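PDB 6QPS: polysaccharide Lyase Family 6 from Bacteroides cellulosilyticus, which probably cleaves mannuronic acid-rich alginate as a calcium-binding polysaccharide lyase of family 6. Local coordinates for residues E154-L159 with A172-G177; G178-V183 with N199-R204; G211-R216 with E242-S247; R238-N243 with E262-L267. One frame throughout, in Å; residues are numbered along the deposited sequence.

Interaction 1: E154-L159 with A172-G177; sequences EYWVGL and ANKRVG
Glu154 and Gly177 bring the backbones together where the segment 154-159 begins and 172-177 ends: Glu154 N donates to Gly177 O at 3.0 Å, with a nearly straight N-H...O angle of 169°. By Trp156 and Lys174 the chains have separated, their CA atoms 8.8 Å apart, and side chains bridge the wider gap. The indole of Trp156 lies under the aliphatic shaft of Lys174. Lys174 CB sits over one face, 3.5 Å from Trp156 CZ2, and CE stands 3.8 Å from the centroid of the five-membered ring in a CH-pi contact, while Ala172 O meets Trp156 CH2 at the ring edge. The shaft runs straight from CG, which is turned away from the backbone N (chi1 -165°), to a bend at chi4 of -43°. This corner of the parallel beta-helix links strand 155-159 to the loop that leads from strand 170-172 into strand 181-183. At the bend, Lys174 NZ donates to Glu154 O at 2.8 Å and Val176 O at 2.9 Å, and also to water 1. Replacing Lys174 by an alanine would probably leave Glu154 O and Val176 O without their shared donor and strip the CG to CE methylenes from the indole face, above all over its five-membered ring. Water 1 also lies 2.7 Å from Glu154 OE2, whose carboxylate has a salt bridge to Lys145, and Trp156 NE1 binds Cys140 O.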
loop_
_atom_site.group_PDB
_atom_site.type_symbol
_atom_site.label_atom_id
_atom_site.label_comp_id
_atom_site.label_asym_id
_atom_site.label_seq_id
_atom_site.Cartn_x
_atom_site.Cartn_y
_atom_site.Cartn_z
ATOM N N GLU A 154 12.561 -1.360 -11.927
ATOM C CA GLU A 154 11.383 -1.410 -12.787
ATOM C C GLU A 154 10.132 -1.433 -11.919
ATOM O O GLU A 154 10.126 -2.047 -10.847
ATOM C CB GLU A 154 11.386 -2.594 -13.780
ATOM C CG GLU A 154 11.430 -3.974 -13.141
ATOM C CD GLU A 154 11.708 -5.111 -14.128
ATOM O OE1 GLU A 154 11.833 -4.866 -15.358
ATOM O OE2 GLU A 154 11.797 -6.263 -13.659
ATOM N N TYR A 155 9.093 -0.721 -12.354
ATOM C CA TYR A 155 7.850 -0.621 -11.606
ATOM C C TYR A 155 6.783 -1.427 -12.331
ATOM O O TYR A 155 6.630 -1.301 -13.551
ATOM C CB TYR A 155 7.379 0.843 -11.505
ATOM C CG TYR A 155 8.170 1.787 -10.618
ATOM C CD1 TYR A 155 9.435 1.482 -10.142
ATOM C CD2 TYR A 155 7.619 3.012 -10.259
ATOM C CE1 TYR A 155 10.131 2.367 -9.317
ATOM C CE2 TYR A 155 8.291 3.889 -9.463
ATOM C CZ TYR A 155 9.557 3.597 -8.998
ATOM O OH TYR A 155 10.247 4.500 -8.216
ATOM N N TRP A 156 5.978 -2.202 -11.599
ATOM C CA TRP A 156 5.007 -3.076 -12.262
ATOM C C TRP A 156 3.803 -2.302 -12.809
ATOM O O TRP A 156 3.491 -2.390 -14.002
ATOM C CB TRP A 156 4.590 -4.227 -11.342
ATOM C CG TRP A 156 5.617 -5.357 -11.330
ATOM C CD1 TRP A 156 6.789 -5.416 -12.048
ATOM C CD2 TRP A 156 5.555 -6.569 -10.568
ATOM N NE1 TRP A 156 7.462 -6.576 -11.752
ATOM C CE2 TRP A 156 6.704 -7.313 -10.876
ATOM C CE3 TRP A 156 4.639 -7.093 -9.653
ATOM C CZ2 TRP A 156 6.958 -8.554 -10.302
ATOM C CZ3 TRP A 156 4.879 -8.350 -9.114
ATOM C CH2 TRP A 156 6.023 -9.055 -9.434
ATOM N N VAL A 157 3.125 -1.539 -11.953
ATOM C CA VAL A 157 1.915 -0.798 -12.313
ATOM C C VAL A 157 2.061 0.664 -11.887
ATOM O O VAL A 157 2.371 0.955 -10.727
ATOM C CB VAL A 157 0.661 -1.417 -11.667
ATOM C CG1 VAL A 157 -0.593 -0.654 -12.087
ATOM C CG2 VAL A 157 0.542 -2.880 -12.007
ATOM N N GLY A 158 1.862 1.574 -12.842
ATOM C CA GLY A 158 1.847 2.996 -12.561
ATOM C C GLY A 158 0.470 3.600 -12.780
ATOM O O GLY A 158 -0.027 3.655 -13.913
ATOM N N LEU A 159 -0.167 4.034 -11.701
ATOM C CA LEU A 159 -1.427 4.744 -11.822
ATOM C C LEU A 159 -1.187 6.221 -12.137
ATOM O O LEU A 159 -0.305 6.871 -11.551
ATOM C CB LEU A 159 -2.214 4.583 -10.522
ATOM C CG LEU A 159 -3.007 3.290 -10.324
ATOM C CD1 LEU A 159 -3.540 3.137 -8.903
ATOM C CD2 LEU A 159 -4.207 3.263 -11.309
ATOM N N ALA A 172 2.861 -10.846 -6.855
ATOM C CA ALA A 172 3.820 -11.506 -5.977
ATOM C C ALA A 172 5.155 -11.780 -6.654
ATOM O O ALA A 172 5.271 -11.848 -7.880
ATOM C CB ALA A 172 3.267 -12.834 -5.436
ATOM N N ASN A 173 6.170 -11.969 -5.811
ATOM C CA ASN A 173 7.501 -12.437 -6.217
ATOM C C ASN A 173 8.243 -11.452 -7.114
ATOM O O ASN A 173 8.923 -11.846 -8.067
ATOM C CB ASN A 173 7.420 -13.834 -6.819
ATOM C CG ASN A 173 6.787 -14.816 -5.843
ATOM O OD1 ASN A 173 7.284 -14.982 -4.740
ATOM N ND2 ASN A 173 5.652 -15.387 -6.202
ATOM N N LYS A 174 8.140 -10.167 -6.772
ATOM C CA LYS A 174 9.017 -9.164 -7.358
ATOM C C LYS A 174 10.405 -9.293 -6.723
ATOM O O LYS A 174 10.526 -9.333 -5.493
ATOM C CB LYS A 174 8.438 -7.758 -7.178
ATOM C CG LYS A 174 9.151 -6.747 -8.098
ATOM C CD LYS A 174 8.521 -5.346 -8.006
ATOM C CE LYS A 174 8.900 -4.408 -9.146
ATOM N NZ LYS A 174 10.363 -4.500 -9.462
ATOM N N ARG A 175 11.444 -9.411 -7.566
ATOM C CA ARG A 175 12.809 -9.692 -7.131
ATOM C C ARG A 175 13.806 -8.622 -7.544
ATOM O O ARG A 175 14.967 -8.685 -7.117
ATOM C CB ARG A 175 13.271 -11.064 -7.655
ATOM C CG ARG A 175 12.338 -12.221 -7.250
ATOM C CD ARG A 175 12.777 -13.590 -7.825
ATOM N NE ARG A 175 11.761 -14.618 -7.590
ATOM C CZ ARG A 175 11.639 -15.307 -6.456
ATOM N NH1 ARG A 175 12.474 -15.094 -5.445
ATOM N NH2 ARG A 175 10.692 -16.224 -6.338
ATOM N N VAL A 176 13.401 -7.668 -8.373
ATOM C CA VAL A 176 14.213 -6.529 -8.776
ATOM C C VAL A 176 13.685 -5.308 -8.052
ATOM O O VAL A 176 12.504 -5.233 -7.708
ATOM C CB VAL A 176 14.116 -6.374 -10.311
ATOM C CG1 VAL A 176 14.766 -5.089 -10.795
ATOM C CG2 VAL A 176 14.734 -7.606 -11.013
ATOM N N GLY A 177 14.571 -4.347 -7.819
ATOM C CA GLY A 177 14.171 -3.092 -7.223
ATOM C C GLY A 177 13.026 -2.421 -7.961
ATOM O O GLY A 177 12.867 -2.603 -9.179
HETATM O O HOH W 1 10.689 -6.668 -11.216
#

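Interaction 2: G178-V183 with N199-R204; sequences GLVLQV and NFFGER
Within the parallel beta-helix that characterises this lyase family, Val180 and Leu181 meet Phe201 across the interior, and Arg204 reaches back to Gly178 beyond them. The backbones stay well apart, 8.6 Å between the CA atoms of Val180 and Phe201, so side chains carry the contact. Phe201 offers its ring edge: Val180 CG1 approaches Phe201 CD2 to 4.1 Å near the ring plane, and Leu181 CD2 lies 4.3 Å from Phe201 CZ at the same rim. Phe201 also stacks with Phe236 and meets the ring of Phe171 at a small angle between planes. Arg204 takes a different route. With CG swung away from the backbone N (chi1 -168°) and the chain extended to NE, it slides past Val180 and presents its guanidinium end-on. NH2 donates to Gly178 O at 2.8 Å and 144°, while NH1 reaches that oxygen, Gly178 O, at 2.9 Å and 141°. The oxygen lies practically in the guanidinium plane, and because NH1 and NH2 share it both N-H bonds are bent to a similar degree. Substituting a leucine for Arg204 would probably leave Gly178 O without either donor and remove a positive charge from the neighbourhood of the calcium carboxylates. The Glu242 side chain is about 7 Å from that of Arg204. A buried cation so close to acidic ligands is likely to temper their negative field; the double grip fixes the rotation of the guanidinium and would probably polarise the Gly178 carbonyl.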
loop_
_atom_site.group_PDB
_atom_site.type_symbol
_atom_site.label_atom_id
_atom_site.label_comp_id
_atom_site.label_asym_id
_atom_site.label_seq_id
_atom_site.Cartn_x
_atom_site.Cartn_y
_atom_site.Cartn_z
ATOM N N GLY A 178 12.249 -1.622 -7.230
ATOM C CA GLY A 178 11.139 -0.881 -7.798
ATOM C C GLY A 178 9.799 -1.226 -7.197
ATOM O O GLY A 178 9.636 -2.261 -6.551
ATOM N N LEU A 179 8.825 -0.353 -7.427
ATOM C CA LEU A 179 7.497 -0.488 -6.852
ATOM C C LEU A 179 6.675 -1.592 -7.518
ATOM O O LEU A 179 6.744 -1.800 -8.729
ATOM C CB LEU A 179 6.760 0.841 -7.038
ATOM C CG LEU A 179 6.782 1.811 -5.851
ATOM C CD1 LEU A 179 5.907 1.246 -4.706
ATOM C CD2 LEU A 179 8.186 2.170 -5.406
ATOM N N VAL A 180 5.841 -2.265 -6.712
ATOM C CA VAL A 180 4.736 -3.035 -7.283
ATOM C C VAL A 180 3.701 -2.077 -7.883
ATOM O O VAL A 180 3.291 -2.221 -9.045
ATOM C CB VAL A 180 4.118 -4.000 -6.246
ATOM C CG1 VAL A 180 2.839 -4.626 -6.776
ATOM C CG2 VAL A 180 5.128 -5.077 -5.855
ATOM N N LEU A 181 3.298 -1.066 -7.115
ATOM C CA LEU A 181 2.228 -0.152 -7.510
ATOM C C LEU A 181 2.576 1.269 -7.081
ATOM O O LEU A 181 2.567 1.592 -5.884
ATOM C CB LEU A 181 0.899 -0.617 -6.923
ATOM C CG LEU A 181 -0.356 0.199 -7.173
ATOM C CD1 LEU A 181 -0.578 0.416 -8.615
ATOM C CD2 LEU A 181 -1.579 -0.515 -6.568
ATOM N N GLN A 182 2.860 2.119 -8.067
ATOM C CA GLN A 182 3.108 3.536 -7.842
ATOM C C GLN A 182 1.906 4.365 -8.276
ATOM O O GLN A 182 1.403 4.206 -9.399
ATOM C CB GLN A 182 4.311 3.985 -8.666
ATOM C CG GLN A 182 4.574 5.493 -8.670
ATOM C CD GLN A 182 5.174 5.981 -7.362
ATOM O OE1 GLN A 182 6.169 5.450 -6.884
ATOM N NE2 GLN A 182 4.571 7.021 -6.783
ATOM N N VAL A 183 1.472 5.269 -7.406
ATOM C CA VAL A 183 0.502 6.306 -7.759
ATOM C C VAL A 183 1.308 7.554 -8.127
ATOM O O VAL A 183 1.905 8.200 -7.253
ATOM C CB VAL A 183 -0.496 6.557 -6.617
ATOM C CG1 VAL A 183 -1.519 7.601 -7.065
ATOM C CG2 VAL A 183 -1.192 5.256 -6.208
ATOM N N ASN A 199 -7.141 -6.586 -3.341
ATOM C CA ASN A 199 -5.973 -7.213 -3.949
ATOM C C ASN A 199 -5.188 -7.996 -2.909
ATOM O O ASN A 199 -5.262 -7.728 -1.702
ATOM C CB ASN A 199 -5.069 -6.148 -4.562
ATOM C CG ASN A 199 -5.780 -5.329 -5.578
ATOM O OD1 ASN A 199 -6.100 -5.793 -6.665
ATOM N ND2 ASN A 199 -6.024 -4.081 -5.243
ATOM N N PHE A 200 -4.453 -8.999 -3.392
ATOM C CA PHE A 200 -3.535 -9.794 -2.585
ATOM C C PHE A 200 -2.112 -9.471 -3.049
ATOM O O PHE A 200 -1.691 -9.878 -4.143
ATOM C CB PHE A 200 -3.860 -11.287 -2.731
ATOM C CG PHE A 200 -3.228 -12.175 -1.668
ATOM C CD1 PHE A 200 -1.888 -12.510 -1.728
ATOM C CD2 PHE A 200 -3.993 -12.663 -0.622
ATOM C CE1 PHE A 200 -1.326 -13.334 -0.759
ATOM C CE2 PHE A 200 -3.431 -13.475 0.346
ATOM C CZ PHE A 200 -2.102 -13.793 0.273
ATOM N N PHE A 201 -1.386 -8.729 -2.222
ATOM C CA PHE A 201 0.016 -8.402 -2.474
ATOM C C PHE A 201 0.822 -9.470 -1.739
ATOM O O PHE A 201 0.868 -9.477 -0.508
ATOM C CB PHE A 201 0.338 -6.995 -1.970
ATOM C CG PHE A 201 -0.423 -5.899 -2.677
ATOM C CD1 PHE A 201 -1.600 -5.430 -2.144
ATOM C CD2 PHE A 201 0.027 -5.340 -3.865
ATOM C CE1 PHE A 201 -2.326 -4.443 -2.767
ATOM C CE2 PHE A 201 -0.692 -4.316 -4.494
ATOM C CZ PHE A 201 -1.873 -3.880 -3.947
ATOM N N GLY A 202 1.378 -10.430 -2.478
ATOM C CA GLY A 202 2.106 -11.547 -1.900
ATOM C C GLY A 202 3.584 -11.293 -1.669
ATOM O O GLY A 202 4.063 -10.152 -1.614
ATOM N N GLU A 203 4.318 -12.393 -1.573
ATOM C CA GLU A 203 5.642 -12.352 -0.992
ATOM C C GLU A 203 6.580 -11.422 -1.749
ATOM O O GLU A 203 6.627 -11.403 -2.988
ATOM C CB GLU A 203 6.213 -13.767 -0.967
ATOM C CG GLU A 203 7.575 -13.824 -0.271
ATOM C CD GLU A 203 7.932 -15.200 0.264
ATOM O OE1 GLU A 203 7.457 -16.201 -0.303
ATOM O OE2 GLU A 203 8.694 -15.265 1.253
ATOM N N ARG A 204 7.381 -10.699 -0.976
ATOM C CA ARG A 204 8.527 -9.965 -1.482
ATOM C C ARG A 204 9.666 -10.193 -0.504
ATOM O O ARG A 204 9.535 -9.857 0.682
ATOM C CB ARG A 204 8.238 -8.469 -1.617
ATOM C CG ARG A 204 9.330 -7.753 -2.428
ATOM C CD ARG A 204 9.027 -6.316 -2.797
ATOM N NE ARG A 204 10.026 -5.874 -3.756
ATOM C CZ ARG A 204 9.920 -4.781 -4.511
ATOM N NH1 ARG A 204 8.872 -3.978 -4.381
ATOM N NH2 ARG A 204 10.874 -4.516 -5.393
#

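Interaction 3: G211-R216 with E242-S247; sequences GAEIIR and ENEIIS. With CA (calcium ion), chain C.
Glu213 and Glu242 cross obliquely, their carboxylate planes 42° apart, and with Glu244 they converge on one calcium ion. Glu242 binds through both oxygens, OE1 at 2.4 Å and OE2 at 2.7 Å from the metal; Glu213 OE2 and Glu244 OE1 each give a single bond, of 2.4 Å and 2.3 Å. The second shell fixes these groups. Glu242 OE2 accepts from Gly211 N nearly along its C-O axis and from Ala212 N on the anti side, while Glu244 N uses the anti lone pair of Glu242 OE1. Ser247 OG reaches Glu244 OE2 at 2.7 Å from above the carboxylate plane. Water 2 donates to Glu213 OE2 and Ser247 OG and accepts from Arg216 NE; Arg216 NH1, meanwhile, binds Gln182. Beneath the site the backbones pair in parallel register, Ile215 with Ile246 and Arg216 with Ser247. Ile215 N donates to Ile245 O, and Ser247 N returns a bond of 2.8 Å to Ile215 O. Ile214 and Ile245 run alongside each other in the same direction. Waters 3 and 4 and Asn210 complete an acidic calcium site on adjacent coils of a parallel beta-helix, where, as in relatives of this lyase family, the ion probably helps neutralise the uronate carboxylate during catalysis.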
loop_
_atom_site.group_PDB
_atom_site.type_symbol
_atom_site.label_atom_id
_atom_site.label_comp_id
_atom_site.label_asym_id
_atom_site.label_seq_id
_atom_site.Cartn_x
_atom_site.Cartn_y
_atom_site.Cartn_z
ATOM N N GLY A 211 13.975 1.109 -1.737
ATOM C CA GLY A 211 13.339 1.043 -3.032
ATOM C C GLY A 211 12.650 -0.263 -3.357
ATOM O O GLY A 211 12.610 -0.638 -4.534
ATOM N N ALA A 212 12.062 -0.942 -2.363
ATOM C CA ALA A 212 11.366 -2.206 -2.561
ATOM C C ALA A 212 9.969 -2.145 -1.942
ATOM O O ALA A 212 9.438 -3.155 -1.476
ATOM C CB ALA A 212 12.198 -3.392 -2.055
ATOM N N GLU A 213 9.368 -0.949 -1.920
ATOM C CA GLU A 213 8.022 -0.757 -1.393
ATOM C C GLU A 213 7.006 -1.542 -2.232
ATOM O O GLU A 213 7.218 -1.820 -3.418
ATOM C CB GLU A 213 7.663 0.729 -1.450
ATOM C CG GLU A 213 8.586 1.662 -0.648
ATOM C CD GLU A 213 9.797 2.229 -1.415
ATOM O OE1 GLU A 213 10.122 1.727 -2.523
ATOM O OE2 GLU A 213 10.443 3.180 -0.875
ATOM N N ILE A 214 5.865 -1.865 -1.621
ATOM C CA ILE A 214 4.747 -2.437 -2.372
ATOM C C ILE A 214 3.905 -1.335 -3.016
ATOM O O ILE A 214 3.665 -1.355 -4.227
ATOM C CB ILE A 214 3.886 -3.345 -1.474
ATOM C CG1 ILE A 214 4.710 -4.449 -0.794
ATOM C CG2 ILE A 214 2.749 -3.991 -2.284
ATOM C CD1 ILE A 214 5.492 -5.351 -1.727
ATOM N N ILE A 215 3.429 -0.365 -2.226
ATOM C CA ILE A 215 2.674 0.774 -2.740
ATOM C C ILE A 215 3.357 2.065 -2.302
ATOM O O ILE A 215 3.730 2.215 -1.129
ATOM C CB ILE A 215 1.216 0.771 -2.226
ATOM C CG1 ILE A 215 0.454 -0.497 -2.598
ATOM C CG2 ILE A 215 0.444 2.017 -2.717
ATOM C CD1 ILE A 215 -0.948 -0.578 -2.041
ATOM N N ARG A 216 3.453 3.024 -3.223
ATOM C CA ARG A 216 3.903 4.382 -2.923
ATOM C C ARG A 216 2.868 5.344 -3.497
ATOM O O ARG A 216 2.526 5.255 -4.687
ATOM C CB ARG A 216 5.294 4.692 -3.491
ATOM C CG ARG A 216 5.837 6.051 -3.022
ATOM C CD ARG A 216 7.004 6.468 -3.898
ATOM N NE ARG A 216 8.251 5.749 -3.655
ATOM C CZ ARG A 216 9.117 5.389 -4.589
ATOM N NH1 ARG A 216 8.862 5.568 -5.874
ATOM N NH2 ARG A 216 10.251 4.808 -4.245
ATOM N N GLU A 242 11.476 -4.158 2.338
ATOM C CA GLU A 242 12.092 -3.047 3.059
ATOM C C GLU A 242 11.123 -2.571 4.137
ATOM O O GLU A 242 10.012 -3.087 4.269
ATOM C CB GLU A 242 12.418 -1.897 2.111
ATOM C CG GLU A 242 11.185 -1.343 1.391
ATOM C CD GLU A 242 11.282 0.155 1.218
ATOM O OE1 GLU A 242 10.863 0.894 2.137
ATOM O OE2 GLU A 242 11.789 0.588 0.155
ATOM N N ASN A 243 11.504 -1.493 4.833
ATOM C CA ASN A 243 10.767 -1.076 6.020
ATOM C C ASN A 243 9.433 -0.411 5.716
ATOM O O ASN A 243 8.611 -0.304 6.631
ATOM C CB ASN A 243 11.632 -0.227 6.959
ATOM C CG ASN A 243 12.082 1.070 6.360
ATOM O OD1 ASN A 243 11.795 1.381 5.214
ATOM N ND2 ASN A 243 12.800 1.855 7.157
ATOM N N GLU A 244 9.165 -0.008 4.465
ATOM C CA GLU A 244 7.852 0.524 4.094
ATOM C C GLU A 244 7.124 -0.500 3.219
ATOM O O GLU A 244 7.518 -0.731 2.062
ATOM C CB GLU A 244 7.955 1.834 3.309
ATOM C CG GLU A 244 8.683 2.960 3.999
ATOM C CD GLU A 244 8.859 4.147 3.077
ATOM O OE1 GLU A 244 9.566 3.984 2.046
ATOM O OE2 GLU A 244 8.282 5.229 3.370
ATOM N N ILE A 245 6.014 -1.051 3.733
ATOM C CA ILE A 245 5.084 -1.795 2.884
ATOM C C ILE A 245 4.316 -0.823 2.001
ATOM O O ILE A 245 4.298 -0.941 0.761
ATOM C CB ILE A 245 4.116 -2.635 3.739
ATOM C CG1 ILE A 245 4.842 -3.590 4.693
ATOM C CG2 ILE A 245 3.141 -3.378 2.831
ATOM C CD1 ILE A 245 3.896 -4.152 5.751
ATOM N N ILE A 246 3.686 0.167 2.637
ATOM C CA ILE A 246 3.021 1.274 1.967
ATOM C C ILE A 246 3.731 2.542 2.409
ATOM O O ILE A 246 3.840 2.806 3.623
ATOM C CB ILE A 246 1.533 1.363 2.322
ATOM C CG1 ILE A 246 0.801 0.046 2.028
ATOM C CG2 ILE A 246 0.906 2.544 1.582
ATOM C CD1 ILE A 246 -0.687 0.107 2.389
ATOM N N SER A 247 4.222 3.307 1.439
ATOM C CA SER A 247 4.841 4.612 1.677
ATOM C C SER A 247 3.882 5.697 1.177
ATOM O O SER A 247 3.736 5.924 -0.030
ATOM C CB SER A 247 6.171 4.637 0.949
ATOM O OG SER A 247 6.901 5.816 1.148
HETATM CA CA CA C . 11.489 3.024 1.230
HETATM O O HOH W 2 8.963 5.575 -0.764
HETATM O O HOH W 3 12.046 5.380 0.920
HETATM O O HOH W 4 12.473 3.226 3.481
#

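Interaction 4: R238-N243 with E262-L267; sequences RCSGEN and ESAGGL. With CA (calcium ion), chain C.
The side chains of Arg238 and Glu262 extend in parallel from their backbones, their guanidinium and carboxylate planes only 11° apart. The salt bridge is side-on and converges on one oxygen: Arg238 NE meets Glu262 OE1 at 2.8 Å nearly head-on to the C-O bond, and NH2 uses the syn lone pair of that oxygen, Glu262 OE1, at 3.0 Å. The other oxygen, Glu262 OE2, is held by His285 ND1. Two serines come next, each serving the opposite backbone. Cys239 N donates to Ser263 OG at 3.0 Å, and Ala264 N donates to Ser240 OG at 2.9 Å with an angle of 163°. Ser263 OG is itself bound to Tyr261 O, which fixes its rotation, while water 5 joins Ser240 OG to Glu262 O. Packing beside the second bond is close, Ser240 CB standing 3.5 Å from Ala264 CB. Ala264 is the centre of an inverse gamma turn closed by Gly265 N to Ser263 O, and just beyond it any CB on Gly265 would strike Glu242 O and Asn243 O. Gly266 N then donates to Asn243 O at 2.9 Å from above the carbonyl plane. The two turns thus stack as successive corners of the parallel beta-helix, each following one of the paired strands 230-237 and 254-261 and leading into one of the paired strands 244-249 and 266-271.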
loop_
_atom_site.group_PDB
_atom_site.type_symbol
_atom_site.label_atom_id
_atom_site.label_comp_id
_atom_site.label_asym_id
_atom_site.label_seq_id
_atom_site.Cartn_x
_atom_site.Cartn_y
_atom_site.Cartn_z
ATOM N N ARG A 238 3.599 -11.438 3.630
ATOM C CA ARG A 238 5.045 -11.630 3.517
ATOM C C ARG A 238 5.668 -10.583 2.598
ATOM O O ARG A 238 6.639 -10.855 1.876
ATOM C CB ARG A 238 5.368 -13.075 3.116
ATOM C CG ARG A 238 4.881 -14.031 4.197
ATOM C CD ARG A 238 5.114 -15.455 3.824
ATOM N NE ARG A 238 4.743 -16.329 4.935
ATOM C CZ ARG A 238 4.651 -17.653 4.862
ATOM N NH1 ARG A 238 4.884 -18.277 3.708
ATOM N NH2 ARG A 238 4.321 -18.342 5.954
ATOM N N CYS A 239 5.157 -9.345 2.698
ATOM C CA CYS A 239 5.724 -8.216 1.955
ATOM C C CYS A 239 6.886 -7.653 2.765
ATOM O O CYS A 239 6.682 -6.846 3.682
ATOM C CB CYS A 239 4.675 -7.139 1.691
ATOM S SG CYS A 239 3.215 -7.689 0.754
ATOM N N SER A 240 8.108 -8.072 2.435
ATOM C CA SER A 240 9.261 -7.892 3.313
ATOM C C SER A 240 10.461 -7.344 2.560
ATOM O O SER A 240 11.605 -7.576 2.947
ATOM C CB SER A 240 9.599 -9.206 4.024
ATOM O OG SER A 240 8.450 -9.622 4.756
ATOM N N GLY A 241 10.221 -6.566 1.510
ATOM C CA GLY A 241 11.340 -6.014 0.760
ATOM C C GLY A 241 12.148 -4.985 1.528
ATOM O O GLY A 241 13.370 -4.888 1.336
ATOM N N GLU A 242 11.476 -4.158 2.338
ATOM C CA GLU A 242 12.092 -3.047 3.059
ATOM C C GLU A 242 11.123 -2.571 4.137
ATOM O O GLU A 242 10.012 -3.087 4.269
ATOM C CB GLU A 242 12.418 -1.897 2.111
ATOM C CG GLU A 242 11.185 -1.343 1.391
ATOM C CD GLU A 242 11.282 0.155 1.218
ATOM O OE1 GLU A 242 10.863 0.894 2.137
ATOM O OE2 GLU A 242 11.789 0.588 0.155
ATOM N N ASN A 243 11.504 -1.493 4.833
ATOM C CA ASN A 243 10.767 -1.076 6.020
ATOM C C ASN A 243 9.433 -0.411 5.716
ATOM O O ASN A 243 8.611 -0.304 6.631
ATOM C CB ASN A 243 11.632 -0.227 6.959
ATOM C CG ASN A 243 12.082 1.070 6.360
ATOM O OD1 ASN A 243 11.795 1.381 5.214
ATOM N ND2 ASN A 243 12.800 1.855 7.157
ATOM N N GLU A 262 2.589 -11.137 8.471
ATOM C CA GLU A 262 3.984 -11.596 8.403
ATOM C C GLU A 262 4.830 -10.742 7.450
ATOM O O GLU A 262 5.686 -11.259 6.732
ATOM C CB GLU A 262 4.062 -13.079 8.016
ATOM C CG GLU A 262 3.531 -14.013 9.099
ATOM C CD GLU A 262 3.784 -15.491 8.815
ATOM O OE1 GLU A 262 4.212 -15.857 7.695
ATOM O OE2 GLU A 262 3.527 -16.295 9.736
ATOM N N SER A 263 4.607 -9.426 7.459
ATOM C CA SER A 263 5.232 -8.515 6.498
ATOM C C SER A 263 6.251 -7.640 7.216
ATOM O O SER A 263 5.882 -6.863 8.110
ATOM C CB SER A 263 4.160 -7.662 5.802
ATOM O OG SER A 263 3.372 -8.446 4.906
ATOM N N ALA A 264 7.517 -7.724 6.793
ATOM C CA ALA A 264 8.626 -7.044 7.474
ATOM C C ALA A 264 8.749 -5.569 7.081
ATOM O O ALA A 264 9.780 -5.108 6.588
ATOM C CB ALA A 264 9.939 -7.777 7.201
ATOM N N GLY A 265 7.700 -4.822 7.369
ATOM C CA GLY A 265 7.671 -3.381 7.185
ATOM C C GLY A 265 6.411 -2.836 7.819
ATOM O O GLY A 265 5.711 -3.545 8.539
ATOM N N GLY A 266 6.141 -1.549 7.572
ATOM C CA GLY A 266 5.011 -0.865 8.180
ATOM C C GLY A 266 4.180 -0.084 7.186
ATOM O O GLY A 266 4.484 0.003 5.983
ATOM N N LEU A 267 3.087 0.467 7.717
ATOM C CA LEU A 267 2.262 1.463 7.042
ATOM C C LEU A 267 2.803 2.836 7.447
ATOM O O LEU A 267 2.687 3.239 8.612
ATOM C CB LEU A 267 0.800 1.275 7.440
ATOM C CG LEU A 267 -0.236 2.084 6.654
ATOM C CD1 LEU A 267 -1.668 1.624 7.021
ATOM C CD2 LEU A 267 -0.107 3.623 6.830
HETATM CA CA CA C . 11.489 3.024 1.230
HETATM O O HOH W 5 8.432 -11.675 6.649
HETATM O O HOH W 3 12.046 5.380 0.920
HETATM O O HOH W 4 12.473 3.226 3.481
#

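From the N terminus, interaction 1 closes the loop between strand 155-159 and the residues after strand 170-172, and interaction 2 follows directly, joining strand 181-183 and the residues leading into it to strand 200-201 and the turn that follows. These two are in series, yet they touch, as in Leu159 N to Gln182 O at 2.8 Å. Interaction 3 then binds 211-216 to 242-247 around the calcium ion. Interaction 4 crosses it: 238-243 starts before interaction 3 closes, shares Glu242 and Asn243 with it, and pairs onward with 262-267. Contacts between neighbours, such as Gly178 N to Gly211 O and Arg204 O to Ser240 N, both 2.9 Å, tie the consecutive coils of the beta-helix together.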